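PDB 1LM5: subdomain of Desmoplakin Carboxy-Terminal domain (DPCT), which binds intermediate filaments as part of the plakin-repeat tail of desmoplakin, and so probably connects the cytoskeleton to desmosomes. Local coordinates for residues L5-I11 and Y177-N182; M99-E103 and G146-G150. One frame throughout, in Å; residues are numbered along the deposited sequence.

Contact 1: L5-I11 and Y177-N182; sequences LEESSPI and YKDAIN
Tyr177 and Asn182, on helix 177-183, hydrogen-bond to the backbone of the N-terminal loop 5-11. Tyr177 OH accepts from Ile11 N at 2.8 Å, with an N-H...O angle of 150°. The ring gets there because CG is anti to the backbone N (chi1 -163°). Tyr177 OH also donates to a water oxygen at 2.6 Å, and that water donates to Ile11 O. The water lies at the ring edge, in plane. At the other end of the loop, Leu5 N donates to Asn182 OD1 at 3.0 Å, within the carbonyl plane. Lys178 NZ is modelled near Leu5 O and Glu6 OE1, as a hydrogen bond and a salt bridge. Its exact place is uncertain because NZ crowds the Glu6 carboxylate. Glu6 OE1 has a second partner in Thr159 OG1.

Apolar groups fill the middle. Ile181 CG2 presses against both Leu5 CD1 (3.3 Å) and Ser8 CB (3.5 Å), both tight approaches. The side chains of Leu5 and Ile181 run nearly perpendicular. Ile11 CD1 reaches Tyr177 CE1 at 4.0 Å as the two side chains pass in opposite directions. Phe121 meets the Tyr177 ring in a T-shaped stack.

The tyrosine hydroxyl is thus both acceptor and donor, which fixes its proton on the water side. Polar grips at both ends therefore hold the loop across an apolar centre, just before strand 11-16 begins.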
loop_
_atom_site.group_PDB
_atom_site.type_symbol
_atom_site.label_atom_id
_atom_site.label_comp_id
_atom_site.label_asym_id
_atom_site.label_seq_id
_atom_site.Cartn_x
_atom_site.Cartn_y
_atom_site.Cartn_z
ATOM N N LEU B 5 9.822 0.913 18.579
ATOM C CA LEU B 5 8.729 1.083 17.577
ATOM C C LEU B 5 8.075 -0.248 17.188
ATOM O O LEU B 5 8.760 -1.257 16.987
ATOM C CB LEU B 5 9.268 1.807 16.337
ATOM C CG LEU B 5 10.681 1.483 15.841
ATOM C CD1 LEU B 5 10.778 0.028 15.432
ATOM C CD2 LEU B 5 11.014 2.385 14.665
ATOM N N GLU B 6 6.746 -0.235 17.085
ATOM C CA GLU B 6 5.975 -1.431 16.748
ATOM C C GLU B 6 5.898 -1.766 15.262
ATOM O O GLU B 6 5.888 -2.938 14.887
ATOM C CB GLU B 6 4.563 -1.313 17.319
ATOM C CG GLU B 6 4.538 -1.339 18.830
ATOM C CD GLU B 6 5.346 -2.493 19.390
ATOM O OE1 GLU B 6 5.133 -3.642 18.944
ATOM O OE2 GLU B 6 6.195 -2.251 20.274
ATOM N N GLU B 7 5.820 -0.742 14.420
ATOM C CA GLU B 7 5.776 -0.954 12.976
ATOM C C GLU B 7 6.772 -0.022 12.312
ATOM O O GLU B 7 7.203 0.969 12.904
ATOM C CB GLU B 7 4.374 -0.699 12.409
ATOM C CG GLU B 7 3.801 0.677 12.695
ATOM C CD GLU B 7 3.388 0.837 14.143
ATOM O OE1 GLU B 7 2.741 -0.092 14.672
ATOM O OE2 GLU B 7 3.697 1.887 14.748
ATOM N N SER B 8 7.142 -0.340 11.079
ATOM C CA SER B 8 8.096 0.489 10.370
ATOM C C SER B 8 8.387 -0.064 8.993
ATOM O O SER B 8 8.007 -1.184 8.663
ATOM C CB SER B 8 9.396 0.578 11.172
ATOM O OG SER B 8 10.414 1.231 10.437
ATOM N N SER B 9 9.064 0.742 8.190
ATOM C CA SER B 9 9.445 0.355 6.845
ATOM C C SER B 9 10.323 -0.882 6.945
ATOM O O SER B 9 10.992 -1.101 7.957
ATOM C CB SER B 9 10.258 1.476 6.219
ATOM O OG SER B 9 11.319 1.820 7.103
ATOM N N PRO B 10 10.327 -1.717 5.899
ATOM C CA PRO B 10 11.171 -2.907 5.963
ATOM C C PRO B 10 12.639 -2.480 5.912
ATOM O O PRO B 10 12.978 -1.422 5.367
ATOM C CB PRO B 10 10.794 -3.680 4.698
ATOM C CG PRO B 10 9.410 -3.210 4.380
ATOM C CD PRO B 10 9.489 -1.729 4.685
ATOM N N ILE B 11 13.502 -3.289 6.497
ATOM C CA ILE B 11 14.923 -3.004 6.449
ATOM C C ILE B 11 15.250 -3.067 4.968
ATOM O O ILE B 11 14.942 -4.049 4.296
ATOM C CB ILE B 11 15.691 -4.059 7.223
ATOM C CG1 ILE B 11 15.352 -3.906 8.709
ATOM C CG2 ILE B 11 17.187 -3.934 6.964
ATOM C CD1 ILE B 11 15.819 -5.037 9.563
ATOM N N TYR B 177 12.804 -10.074 13.402
ATOM C CA TYR B 177 12.729 -8.963 12.481
ATOM C C TYR B 177 12.330 -7.709 13.236
ATOM O O TYR B 177 12.749 -6.604 12.892
ATOM C CB TYR B 177 11.711 -9.242 11.385
ATOM C CG TYR B 177 11.901 -8.318 10.208
ATOM C CD1 TYR B 177 12.950 -8.520 9.317
ATOM C CD2 TYR B 177 11.047 -7.241 9.993
ATOM C CE1 TYR B 177 13.151 -7.676 8.233
ATOM C CE2 TYR B 177 11.234 -6.386 8.905
ATOM C CZ TYR B 177 12.290 -6.619 8.030
ATOM O OH TYR B 177 12.463 -5.821 6.926
ATOM N N LYS B 178 11.490 -7.883 14.249
ATOM C CA LYS B 178 11.055 -6.775 15.081
ATOM C C LYS B 178 12.317 -6.178 15.709
ATOM O O LYS B 178 12.503 -4.957 15.734
ATOM C CB LYS B 178 10.103 -7.296 16.162
ATOM C CG LYS B 178 9.915 -6.386 17.354
ATOM C CD LYS B 178 9.028 -5.205 17.058
ATOM C CE LYS B 178 8.574 -4.575 18.370
ATOM N NZ LYS B 178 7.727 -3.369 18.146
ATOM N N ASP B 179 13.185 -7.047 16.215
ATOM C CA ASP B 179 14.439 -6.599 16.815
ATOM C C ASP B 179 15.276 -5.874 15.781
ATOM O O ASP B 179 15.887 -4.858 16.075
ATOM C CB ASP B 179 15.271 -7.776 17.316
ATOM C CG ASP B 179 14.635 -8.492 18.478
ATOM O OD1 ASP B 179 14.822 -9.719 18.578
ATOM O OD2 ASP B 179 13.964 -7.827 19.292
ATOM N N ALA B 180 15.326 -6.440 14.580
ATOM C CA ALA B 180 16.105 -5.870 13.499
ATOM C C ALA B 180 15.653 -4.441 13.226
ATOM O O ALA B 180 16.476 -3.552 13.081
ATOM C CB ALA B 180 15.963 -6.721 12.248
ATOM N N ILE B 181 14.343 -4.222 13.173
ATOM C CA ILE B 181 13.831 -2.888 12.912
ATOM C C ILE B 181 14.211 -1.953 14.052
ATOM O O ILE B 181 14.547 -0.790 13.831
ATOM C CB ILE B 181 12.308 -2.906 12.746
ATOM C CG1 ILE B 181 11.946 -3.681 11.485
ATOM C CG2 ILE B 181 11.770 -1.489 12.665
ATOM C CD1 ILE B 181 10.453 -3.917 11.319
ATOM N N ASN B 182 14.167 -2.460 15.275
ATOM C CA ASN B 182 14.520 -1.629 16.416
ATOM C C ASN B 182 16.011 -1.324 16.492
ATOM O O ASN B 182 16.413 -0.322 17.075
ATOM C CB ASN B 182 14.039 -2.284 17.708
ATOM C CG ASN B 182 12.563 -2.062 17.940
ATOM O OD1 ASN B 182 12.107 -0.920 18.021
ATOM N ND2 ASN B 182 11.803 -3.150 18.036
HETATM O O HOH W 1 14.257 -6.508 5.216
#

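Contact 2: M99-E103 and G146-G150; sequences MSAAE and GFIDG
Phe147 lies with one ring face under Ser100. Ser100 CB makes a CH-pi contact, 3.8 Å from the centroid of the Phe147 ring and 11° off the ring normal. Ser100 OG also sits over this face, 3.5 Å from Phe147 CG. Glu103 approaches the ring obliquely, with Glu103 OE2 3.4 Å from Phe147 CE2. Its carboxylate is turned only 18° from the ring plane. Ala102 CB packs beside them, 4.3 Å from Phe147 CB. Ala102 CB also touches Ile148 CG2 at 3.9 Å.

The polar groups against the ring are held by one another. Ser100 N to Glu103 OE2 is 2.7 Å, approaching from above the carboxylate plane with an N-H...O angle of 160°. Ser100 OG to Glu103 OE2 is also 2.7 Å and uses the anti lone pair. OG can do both jobs because chi1 sets it between the backbone N and the carbonyl carbon. Glu103 OE2 is thus gripped by two donors from its own segment.

Further out, Leu119 of helix 112-124 packs on Ala102, while Ile148 leans on Ala153 and Leu156 of helix 150-157. Gly146 ends the helix before Phe147 in a Schellman motif. Ser100 is the N-cap of helix 101-106. That helix start packs against the linker between helices 139-145 and 150-157, and the linker falls within a plectin repeat range.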
loop_
_atom_site.group_PDB
_atom_site.type_symbol
_atom_site.label_atom_id
_atom_site.label_comp_id
_atom_site.label_asym_id
_atom_site.label_seq_id
_atom_site.Cartn_x
_atom_site.Cartn_y
_atom_site.Cartn_z
ATOM N N MET B 99 -4.232 -17.238 -2.936
ATOM C CA MET B 99 -4.164 -17.449 -1.499
ATOM C C MET B 99 -3.118 -16.528 -0.890
ATOM O O MET B 99 -2.069 -16.288 -1.489
ATOM C CB MET B 99 -3.741 -18.880 -1.167
ATOM C CG MET B 99 -4.676 -19.989 -1.591
ATOM S SD MET B 99 -4.081 -21.509 -0.807
ATOM C CE MET B 99 -2.676 -21.919 -1.851
ATOM N N SER B 100 -3.405 -16.022 0.302
ATOM C CA SER B 100 -2.456 -15.184 1.011
ATOM C C SER B 100 -1.473 -16.155 1.684
ATOM O O SER B 100 -1.692 -17.368 1.680
ATOM C CB SER B 100 -3.175 -14.353 2.071
ATOM O OG SER B 100 -3.794 -15.192 3.029
ATOM N N ALA B 101 -0.397 -15.636 2.260
ATOM C CA ALA B 101 0.576 -16.505 2.915
ATOM C C ALA B 101 -0.069 -17.414 3.961
ATOM O O ALA B 101 0.187 -18.618 3.995
ATOM C CB ALA B 101 1.663 -15.672 3.559
ATOM N N ALA B 102 -0.900 -16.831 4.819
ATOM C CA ALA B 102 -1.561 -17.585 5.882
ATOM C C ALA B 102 -2.347 -18.768 5.338
ATOM O O ALA B 102 -2.265 -19.879 5.876
ATOM C CB ALA B 102 -2.488 -16.678 6.668
ATOM N N GLU B 103 -3.115 -18.516 4.285
ATOM C CA GLU B 103 -3.925 -19.550 3.656
ATOM C C GLU B 103 -3.005 -20.608 3.065
ATOM O O GLU B 103 -3.251 -21.806 3.209
ATOM C CB GLU B 103 -4.794 -18.938 2.560
ATOM C CG GLU B 103 -5.571 -17.706 3.010
ATOM C CD GLU B 103 -6.310 -17.015 1.876
ATOM O OE1 GLU B 103 -7.370 -17.530 1.455
ATOM O OE2 GLU B 103 -5.832 -15.962 1.399
ATOM N N GLY B 146 -10.607 -13.947 6.848
ATOM C CA GLY B 146 -10.349 -15.319 7.249
ATOM C C GLY B 146 -8.912 -15.759 7.026
ATOM O O GLY B 146 -8.618 -16.955 7.033
ATOM N N PHE B 147 -8.012 -14.804 6.811
ATOM C CA PHE B 147 -6.603 -15.135 6.603
ATOM C C PHE B 147 -6.057 -15.773 7.860
ATOM O O PHE B 147 -5.340 -16.770 7.815
ATOM C CB PHE B 147 -5.763 -13.882 6.343
ATOM C CG PHE B 147 -5.983 -13.259 5.003
ATOM C CD1 PHE B 147 -5.232 -12.158 4.620
ATOM C CD2 PHE B 147 -6.937 -13.759 4.124
ATOM C CE1 PHE B 147 -5.428 -11.567 3.383
ATOM C CE2 PHE B 147 -7.138 -13.176 2.888
ATOM C CZ PHE B 147 -6.386 -12.078 2.514
ATOM N N ILE B 148 -6.388 -15.157 8.984
ATOM C CA ILE B 148 -5.930 -15.611 10.284
ATOM C C ILE B 148 -7.105 -15.506 11.235
ATOM O O ILE B 148 -8.029 -14.726 11.005
ATOM C CB ILE B 148 -4.811 -14.694 10.815
ATOM C CG1 ILE B 148 -5.346 -13.261 10.928
ATOM C CG2 ILE B 148 -3.626 -14.713 9.873
ATOM C CD1 ILE B 148 -4.329 -12.243 11.433
ATOM N N ASP B 149 -7.075 -16.296 12.298
ATOM C CA ASP B 149 -8.128 -16.240 13.294
ATOM C C ASP B 149 -7.560 -15.438 14.452
ATOM O O ASP B 149 -6.398 -15.022 14.413
ATOM C CB ASP B 149 -8.542 -17.648 13.747
ATOM C CG ASP B 149 -7.377 -18.469 14.294
ATOM O OD1 ASP B 149 -7.585 -19.679 14.550
ATOM O OD2 ASP B 149 -6.271 -17.922 14.474
ATOM N N GLY B 150 -8.371 -15.210 15.474
ATOM C CA GLY B 150 -7.913 -14.439 16.615
ATOM C C GLY B 150 -6.612 -14.934 17.211
ATOM O O GLY B 150 -5.760 -14.132 17.594
#

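Contact 2 is nested in sequence inside the long loop that contact 1 closes. In space the two are separate. Their centres lie 22 Å apart and their nearest atoms about 14 Å, so neither touches the other. Helix 112-124 lies next to both: Leu124 packs on Tyr177, Lys178 and Ile181 of contact 1, and Leu119 on Ala101 and Ala102 of contact 2. Contact 1 ties the N-terminal loop to a late helix. The centre of contact 1 lies about 10 Å, and that of contact 2 about 18 Å, from the centre of the chain. Only contact 1 comes near the second subunit, whose Arg151 packs on Glu6.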